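Side-chain contacts in fatty acid synthase 1, isoform A (PDB 6FN6), which probably synthesises long-chain saturated fatty acids from acetyl-CoA and malonyl-CoA with NADPH, this chain being its dehydratase, enoylreductase and ketoreductase region: residues G931-F936 and S958-G963; Y951-S956 and K993-N998. All coordinates share one frame; numbering follows the deposited sequence.

Both contacts belong to the ketoreductase part of the chain, a Rossmann-type domain, and their centres lie about 15 Å apart. Interaction 1 joins the glycine-rich turn after strand 926-930 to the loop after strand 951-955; interaction 2 packs that same strand 951-955 against helix 989-1002. A probable hydrogen bond connects them directly, from Gly931 N to Thr955 OG1 at 3.1 Å, and Leu933 CD2 packs on Leu954 CD1 at 3.5 Å. Gly932, Gly934 and Gly937 fit the GxGxxG pattern and are consistent with a dinucleotide-binding loop. An ethanediol, probably from the crystallisation liquor, lies beside Thr955. The predicted dehydratase residues His24 and Asp175 are not part of either contact.

Interaction 1 of 2, residues G931-F936 and S958-G963; sequences GGLGGF and SGVKTG
Leu933 meets Gly959 and Val960 through a single methyl group, in van der Waals packing with no hydrogen bond between the two segments. CD1 of Leu933 lies 3.8 Å from the carbonyl carbon C of Gly959, so the methyl rests on the peptide unit that joins Gly959 to Val960. A looser touch follows, Leu933 CD1 to Val960 CG2 at 4.4 Å. The torsions explain the reach: with chi1 at -79° CG is anti to the carbonyl carbon, and chi2 at 180° extends the branch. A long branched leucine thus spans from turn to loop, and Ile969 of helix 963-974 is a common apolar neighbour for it and Val960.

Backbone shape calls for glycine at Gly959, where a beta carbon would be jammed against the carbonyl O of Ser958. Gly931, whose own positive phi suits glycine, begins a type I turn through Gly932 and Leu933; Gly934 ends it as N-cap of helix 935-946. This strand-turn-helix is probably the glycine-rich loop of the Rossmann-type ketoreductase domain, here meeting the loop after the next strand, 951-955.

Polar contacts run beside the packing. Thr962 OG1 caps Gln965 N, Gln965 OE1 accepts from Lys961 N, and Gly959 N bonds to Ser956 OG.

A methyl on a peptide gives close packing without a directional bond, so these segments meet by shape, while polar groups of the 958-963 loop find partners in Gln965 and Ser956.

Interaction 2 of 2, residues Y951-S956 and K993-N998; sequences YIVLTS and KKLLEN. With EDO (1,2-ethanediol), chain E.
Leu995 brings both its methyls to Thr955 and only one to Val953. The tighter part is at Thr955, whose CG2 lies 3.7 Å from Leu995 CD2 and 3.8 Å from Leu995 CD1, the two side chains crossing at about a right angle. Two residues earlier on the same face of the strand, Val953 CG1 passes Leu995 CD1 at 4.1 Å. Threonine suits its place by serving two environments: at chi1 75° its hydroxyl sits between the backbone N and carbonyl carbon, bonded to Gly931 N, while the methyl faces the leucine. Replacing Thr955 by an alanine removes hydroxyl and methyl, and is likely to leave Gly931 N without this partner and a gap against the Leu995 methyls.

The looser margins are polar. Ethanediol O2 makes weak hydrogen bonds, each 3.4 Å, with OG1 and O of Thr955; the diol also bonds to Arg957 N. On the helix, Lys993 NZ forms a salt bridge with Glu997 OE2 at 2.9 Å, well away from the strand.

Helix 989-1002 thus covers one face of the parallel strands of the Rossmann-type ketoreductase domain. Leu995 also touches Ile928 and Asp982 on flanking strands 926-930 and 978-982, while Leu996 packs against helix 1034-1049.

Interaction 1 of 2, residues G931-F936 and S958-G963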
ATOM      1  N   GLY A 931     -56.797   8.202   8.597  1.00 33.00           N
ATOM      2  CA  GLY A 931     -56.201   6.894   8.802  1.00 34.16           C
ATOM      3  C   GLY A 931     -54.765   6.898   8.316  1.00 35.87           C
ATOM      4  O   GLY A 931     -54.287   5.938   7.711  1.00 36.63           O
ATOM      5  N   GLY A 932     -54.068   7.992   8.599  1.00 37.85           N
ATOM      6  CA  GLY A 932     -52.750   8.211   8.041  1.00 36.90           C
ATOM      7  C   GLY A 932     -51.619   7.422   8.673  1.00 37.32           C
ATOM      8  O   GLY A 932     -50.535   7.344   8.098  1.00 36.99           O
ATOM      9  N   LEU A 933     -51.861   6.825   9.837  1.00 32.49           N
ATOM     10  CA  LEU A 933     -50.805   6.103  10.547  1.00 35.92           C
ATOM     11  C   LEU A 933     -50.842   4.600  10.275  1.00 40.67           C
ATOM     12  O   LEU A 933     -50.009   3.850  10.788  1.00 42.86           O
ATOM     13  CB  LEU A 933     -50.897   6.361  12.053  1.00 36.34           C
ATOM     14  CG  LEU A 933     -50.342   7.694  12.571  1.00 33.92           C
ATOM     15  CD1 LEU A 933     -50.516   7.788  14.073  1.00 35.16           C
ATOM     16  CD2 LEU A 933     -48.872   7.882  12.208  1.00 33.33           C
ATOM     17  N   GLY A 934     -51.802   4.157   9.470  1.00 32.84           N
ATOM     18  CA  GLY A 934     -51.836   2.773   9.035  1.00 33.06           C
ATOM     19  C   GLY A 934     -50.710   2.503   8.057  1.00 32.32           C
ATOM     20  O   GLY A 934     -50.001   3.427   7.650  1.00 31.61           O
ATOM     21  N   GLY A 935     -50.520   1.238   7.698  1.00 42.78           N
ATOM     22  CA  GLY A 935     -49.466   0.862   6.775  1.00 41.48           C
ATOM     23  C   GLY A 935     -49.484   1.684   5.500  1.00 38.64           C
ATOM     24  O   GLY A 935     -48.494   2.319   5.145  1.00 38.38           O
ATOM     25  N   PHE A 936     -50.619   1.660   4.812  1.00 32.43           N
ATOM     26  CA  PHE A 936     -50.812   2.431   3.589  1.00 31.57           C
ATOM     27  C   PHE A 936     -50.520   3.913   3.807  1.00 30.10           C
ATOM     28  O   PHE A 936     -49.789   4.531   3.037  1.00 29.53           O
ATOM     29  CB  PHE A 936     -52.245   2.242   3.077  1.00 39.35           C
ATOM     30  CG  PHE A 936     -52.463   2.735   1.673  1.00 47.96           C
ATOM     31  CD1 PHE A 936     -52.632   4.087   1.414  1.00 51.63           C
ATOM     32  CD2 PHE A 936     -52.501   1.845   0.613  1.00 52.11           C
ATOM     33  CE1 PHE A 936     -52.834   4.540   0.122  1.00 53.59           C
ATOM     34  CE2 PHE A 936     -52.702   2.293  -0.682  1.00 54.75           C
ATOM     35  CZ  PHE A 936     -52.867   3.642  -0.926  1.00 55.03           C
ATOM     36  N   SER A 958     -56.157   5.976  17.901  1.00 68.19           N
ATOM     37  CA  SER A 958     -55.273   5.331  18.866  1.00 68.57           C
ATOM     38  C   SER A 958     -53.955   6.086  19.025  1.00 64.42           C
ATOM     39  O   SER A 958     -53.296   5.986  20.060  1.00 67.59           O
ATOM     40  CB  SER A 958     -54.995   3.887  18.445  1.00 69.07           C
ATOM     41  OG  SER A 958     -54.556   3.820  17.099  1.00 68.11           O
ATOM     42  N   GLY A 959     -53.574   6.847  18.003  1.00 51.58           N
ATOM     43  CA  GLY A 959     -52.314   7.566  18.031  1.00 46.34           C
ATOM     44  C   GLY A 959     -51.143   6.678  17.656  1.00 43.25           C
ATOM     45  O   GLY A 959     -51.329   5.598  17.096  1.00 42.06           O
ATOM     46  N   VAL A 960     -49.933   7.134  17.962  1.00 43.73           N
ATOM     47  CA  VAL A 960     -48.731   6.352  17.691  1.00 41.11           C
ATOM     48  C   VAL A 960     -48.768   5.062  18.500  1.00 42.76           C
ATOM     49  O   VAL A 960     -48.888   5.092  19.723  1.00 44.65           O
ATOM     50  CB  VAL A 960     -47.451   7.160  17.999  1.00 38.30           C
ATOM     51  CG1 VAL A 960     -46.205   6.334  17.701  1.00 37.85           C
ATOM     52  CG2 VAL A 960     -47.430   8.450  17.200  1.00 37.44           C
ATOM     53  N   LYS A 961     -48.657   3.933  17.805  1.00 40.57           N
ATOM     54  CA  LYS A 961     -48.767   2.619  18.429  1.00 48.37           C
ATOM     55  C   LYS A 961     -47.492   1.810  18.225  1.00 44.43           C
ATOM     56  O   LYS A 961     -47.062   1.081  19.118  1.00 43.19           O
ATOM     57  CB  LYS A 961     -49.964   1.851  17.857  1.00 59.67           C
ATOM     58  CG  LYS A 961     -50.111   0.421  18.383  1.00 69.80           C
ATOM     59  CD  LYS A 961     -51.197  -0.347  17.642  1.00 76.55           C
ATOM     60  CE  LYS A 961     -51.183  -1.823  18.015  1.00 82.36           C
ATOM     61  NZ  LYS A 961     -52.111  -2.625  17.172  1.00 85.26           N
ATOM     62  N   THR A 962     -46.897   1.935  17.043  1.00 48.39           N
ATOM     63  CA  THR A 962     -45.704   1.167  16.702  1.00 45.52           C
ATOM     64  C   THR A 962     -44.459   2.045  16.629  1.00 40.56           C
ATOM     65  O   THR A 962     -44.540   3.236  16.320  1.00 36.77           O
ATOM     66  CB  THR A 962     -45.872   0.436  15.350  1.00 48.95           C
ATOM     67  OG1 THR A 962     -45.782   1.381  14.275  1.00 48.48           O
ATOM     68  CG2 THR A 962     -47.212  -0.286  15.282  1.00 50.71           C
ATOM     69  N   GLY A 963     -43.310   1.443  16.926  1.00 37.70           N
ATOM     70  CA  GLY A 963     -42.030   2.118  16.813  1.00 37.19           C
ATOM     71  C   GLY A 963     -41.771   2.584  15.393  1.00 35.69           C
ATOM     72  O   GLY A 963     -41.191   3.645  15.167  1.00 35.17           O
TER

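Interaction 2 of 2, residues Y951-S956 and K993-N998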
ATOM      1  N   TYR A 951     -46.115  19.923   5.079  1.00 32.52           N
ATOM      2  CA  TYR A 951     -47.078  20.000   6.171  1.00 32.94           C
ATOM      3  C   TYR A 951     -48.011  18.796   6.107  1.00 32.27           C
ATOM      4  O   TYR A 951     -48.783  18.648   5.159  1.00 31.86           O
ATOM      5  CB  TYR A 951     -47.877  21.298   6.108  1.00 33.80           C
ATOM      6  CG  TYR A 951     -47.048  22.547   6.293  1.00 39.40           C
ATOM      7  CD1 TYR A 951     -46.518  23.219   5.200  1.00 43.09           C
ATOM      8  CD2 TYR A 951     -46.800  23.061   7.560  1.00 43.52           C
ATOM      9  CE1 TYR A 951     -45.762  24.364   5.362  1.00 44.99           C
ATOM     10  CE2 TYR A 951     -46.045  24.205   7.732  1.00 46.30           C
ATOM     11  CZ  TYR A 951     -45.529  24.853   6.630  1.00 46.31           C
ATOM     12  OH  TYR A 951     -44.778  25.992   6.794  1.00 38.01           O
ATOM     13  N   ILE A 952     -47.919  17.933   7.114  1.00 32.29           N
ATOM     14  CA  ILE A 952     -48.662  16.680   7.123  1.00 31.79           C
ATOM     15  C   ILE A 952     -49.565  16.605   8.344  1.00 32.51           C
ATOM     16  O   ILE A 952     -49.138  16.878   9.467  1.00 33.24           O
ATOM     17  CB  ILE A 952     -47.706  15.471   7.081  1.00 31.19           C
ATOM     18  CG1 ILE A 952     -46.889  15.470   5.785  1.00 30.51           C
ATOM     19  CG2 ILE A 952     -48.474  14.161   7.253  1.00 30.93           C
ATOM     20  CD1 ILE A 952     -47.701  15.260   4.523  1.00 35.37           C
ATOM     21  N   VAL A 953     -50.819  16.223   8.116  1.00 36.17           N
ATOM     22  CA  VAL A 953     -51.755  15.969   9.203  1.00 33.73           C
ATOM     23  C   VAL A 953     -52.255  14.536   9.109  1.00 34.09           C
ATOM     24  O   VAL A 953     -52.834  14.132   8.102  1.00 33.12           O
ATOM     25  CB  VAL A 953     -52.929  16.960   9.175  1.00 36.17           C
ATOM     26  CG1 VAL A 953     -53.859  16.719  10.353  1.00 34.48           C
ATOM     27  CG2 VAL A 953     -52.419  18.395   9.176  1.00 36.43           C
ATOM     28  N   LEU A 954     -52.027  13.770  10.170  1.00 34.78           N
ATOM     29  CA  LEU A 954     -52.470  12.386  10.225  1.00 36.65           C
ATOM     30  C   LEU A 954     -53.535  12.219  11.305  1.00 37.55           C
ATOM     31  O   LEU A 954     -53.313  12.577  12.464  1.00 41.12           O
ATOM     32  CB  LEU A 954     -51.291  11.453  10.510  1.00 35.72           C
ATOM     33  CG  LEU A 954     -50.051  11.597   9.620  1.00 32.95           C
ATOM     34  CD1 LEU A 954     -48.926  10.715  10.146  1.00 32.41           C
ATOM     35  CD2 LEU A 954     -50.364  11.251   8.174  1.00 31.22           C
ATOM     36  N   THR A 955     -54.688  11.673  10.928  1.00 33.81           N
ATOM     37  CA  THR A 955     -55.748  11.423  11.894  1.00 34.76           C
ATOM     38  C   THR A 955     -55.653   9.983  12.375  1.00 35.03           C
ATOM     39  O   THR A 955     -55.628   9.055  11.572  1.00 34.46           O
ATOM     40  CB  THR A 955     -57.153  11.680  11.312  1.00 34.76           C
ATOM     41  OG1 THR A 955     -57.517  10.616  10.425  1.00 34.21           O
ATOM     42  CG2 THR A 955     -57.199  13.006  10.572  1.00 34.42           C
ATOM     43  N   SER A 956     -55.582   9.809  13.689  1.00 37.43           N
ATOM     44  CA  SER A 956     -55.541   8.481  14.291  1.00 43.31           C
ATOM     45  C   SER A 956     -56.174   8.503  15.674  1.00 51.27           C
ATOM     46  O   SER A 956     -55.786   9.293  16.534  1.00 53.65           O
ATOM     47  CB  SER A 956     -54.101   7.973  14.388  1.00 44.71           C
ATOM     48  OG  SER A 956     -54.054   6.659  14.920  1.00 46.59           O
ATOM     49  N   LYS A 993     -65.344  19.217  10.683  1.00 48.05           N
ATOM     50  CA  LYS A 993     -65.231  20.660  10.529  1.00 50.20           C
ATOM     51  C   LYS A 993     -64.012  21.204  11.268  1.00 48.18           C
ATOM     52  O   LYS A 993     -63.296  22.062  10.751  1.00 47.16           O
ATOM     53  CB  LYS A 993     -66.499  21.348  11.034  1.00 54.29           C
ATOM     54  CG  LYS A 993     -66.509  22.847  10.810  1.00 58.69           C
ATOM     55  CD  LYS A 993     -67.878  23.438  11.075  1.00 62.84           C
ATOM     56  CE  LYS A 993     -67.843  24.955  11.016  1.00 65.80           C
ATOM     57  NZ  LYS A 993     -67.067  25.539  12.145  1.00 66.76           N
ATOM     58  N   LYS A 994     -63.778  20.700  12.476  1.00 43.05           N
ATOM     59  CA  LYS A 994     -62.667  21.169  13.295  1.00 46.41           C
ATOM     60  C   LYS A 994     -61.329  20.774  12.672  1.00 39.88           C
ATOM     61  O   LYS A 994     -60.417  21.596  12.576  1.00 40.04           O
ATOM     62  CB  LYS A 994     -62.764  20.611  14.715  1.00 58.05           C
ATOM     63  CG  LYS A 994     -61.823  21.290  15.695  1.00 68.89           C
ATOM     64  CD  LYS A 994     -61.639  20.478  16.964  1.00 78.32           C
ATOM     65  CE  LYS A 994     -60.570  21.096  17.853  1.00 85.48           C
ATOM     66  NZ  LYS A 994     -60.186  20.209  18.984  1.00 88.16           N
ATOM     67  N   LEU A 995     -61.214  19.514  12.263  1.00 47.49           N
ATOM     68  CA  LEU A 995     -59.997  19.022  11.625  1.00 42.53           C
ATOM     69  C   LEU A 995     -59.592  19.938  10.474  1.00 40.83           C
ATOM     70  O   LEU A 995     -58.443  20.367  10.385  1.00 39.64           O
ATOM     71  CB  LEU A 995     -60.201  17.592  11.114  1.00 40.80           C
ATOM     72  CG  LEU A 995     -59.066  16.963  10.298  1.00 38.92           C
ATOM     73  CD1 LEU A 995     -57.881  16.648  11.192  1.00 38.03           C
ATOM     74  CD2 LEU A 995     -59.546  15.709   9.573  1.00 39.64           C
ATOM     75  N   LEU A 996     -60.550  20.249   9.607  1.00 41.81           N
ATOM     76  CA  LEU A 996     -60.275  21.034   8.412  1.00 41.63           C
ATOM     77  C   LEU A 996     -59.896  22.473   8.748  1.00 45.65           C
ATOM     78  O   LEU A 996     -59.056  23.068   8.080  1.00 45.24           O
ATOM     79  CB  LEU A 996     -61.492  21.023   7.483  1.00 39.63           C
ATOM     80  CG  LEU A 996     -61.887  19.660   6.910  1.00 39.19           C
ATOM     81  CD1 LEU A 996     -63.223  19.747   6.194  1.00 40.69           C
ATOM     82  CD2 LEU A 996     -60.817  19.136   5.969  1.00 37.28           C
ATOM     83  N   GLU A 997     -60.503  23.033   9.786  1.00 47.85           N
ATOM     84  CA  GLU A 997     -60.229  24.418  10.140  1.00 56.42           C
ATOM     85  C   GLU A 997     -58.877  24.569  10.829  1.00 52.98           C
ATOM     86  O   GLU A 997     -58.167  25.544  10.592  1.00 52.03           O
ATOM     87  CB  GLU A 997     -61.338  24.974  11.032  1.00 65.01           C
ATOM     88  CG  GLU A 997     -62.537  25.499  10.256  1.00 71.93           C
ATOM     89  CD  GLU A 997     -63.724  25.819  11.141  1.00 78.68           C
ATOM     90  OE1 GLU A 997     -63.654  25.547  12.357  1.00 81.51           O
ATOM     91  OE2 GLU A 997     -64.728  26.347  10.617  1.00 80.24           O
ATOM     92  N   ASN A 998     -58.515  23.613  11.675  1.00 46.83           N
ATOM     93  CA  ASN A 998     -57.199  23.640  12.300  1.00 49.23           C
ATOM     94  C   ASN A 998     -56.131  23.435  11.234  1.00 45.06           C
ATOM     95  O   ASN A 998     -55.177  24.204  11.144  1.00 46.84           O
ATOM     96  CB  ASN A 998     -57.076  22.569  13.387  1.00 54.68           C
ATOM     97  CG  ASN A 998     -57.893  22.890  14.625  1.00 59.08           C
ATOM     98  OD1 ASN A 998     -58.593  22.030  15.154  1.00 61.46           O
ATOM     99  ND2 ASN A 998     -57.793  24.127  15.102  1.00 60.31           N
TER
HETATM  100  C1  EDO E2103     -57.795   5.919  12.144  1.00 37.58           C
HETATM  101  O1  EDO E2103     -58.010   5.728  13.543  1.00 39.32           O
HETATM  102  C2  EDO E2103     -58.853   6.872  11.606  1.00 38.69           C
HETATM  103  O2  EDO E2103     -58.811   8.098  12.346  1.00 38.99           O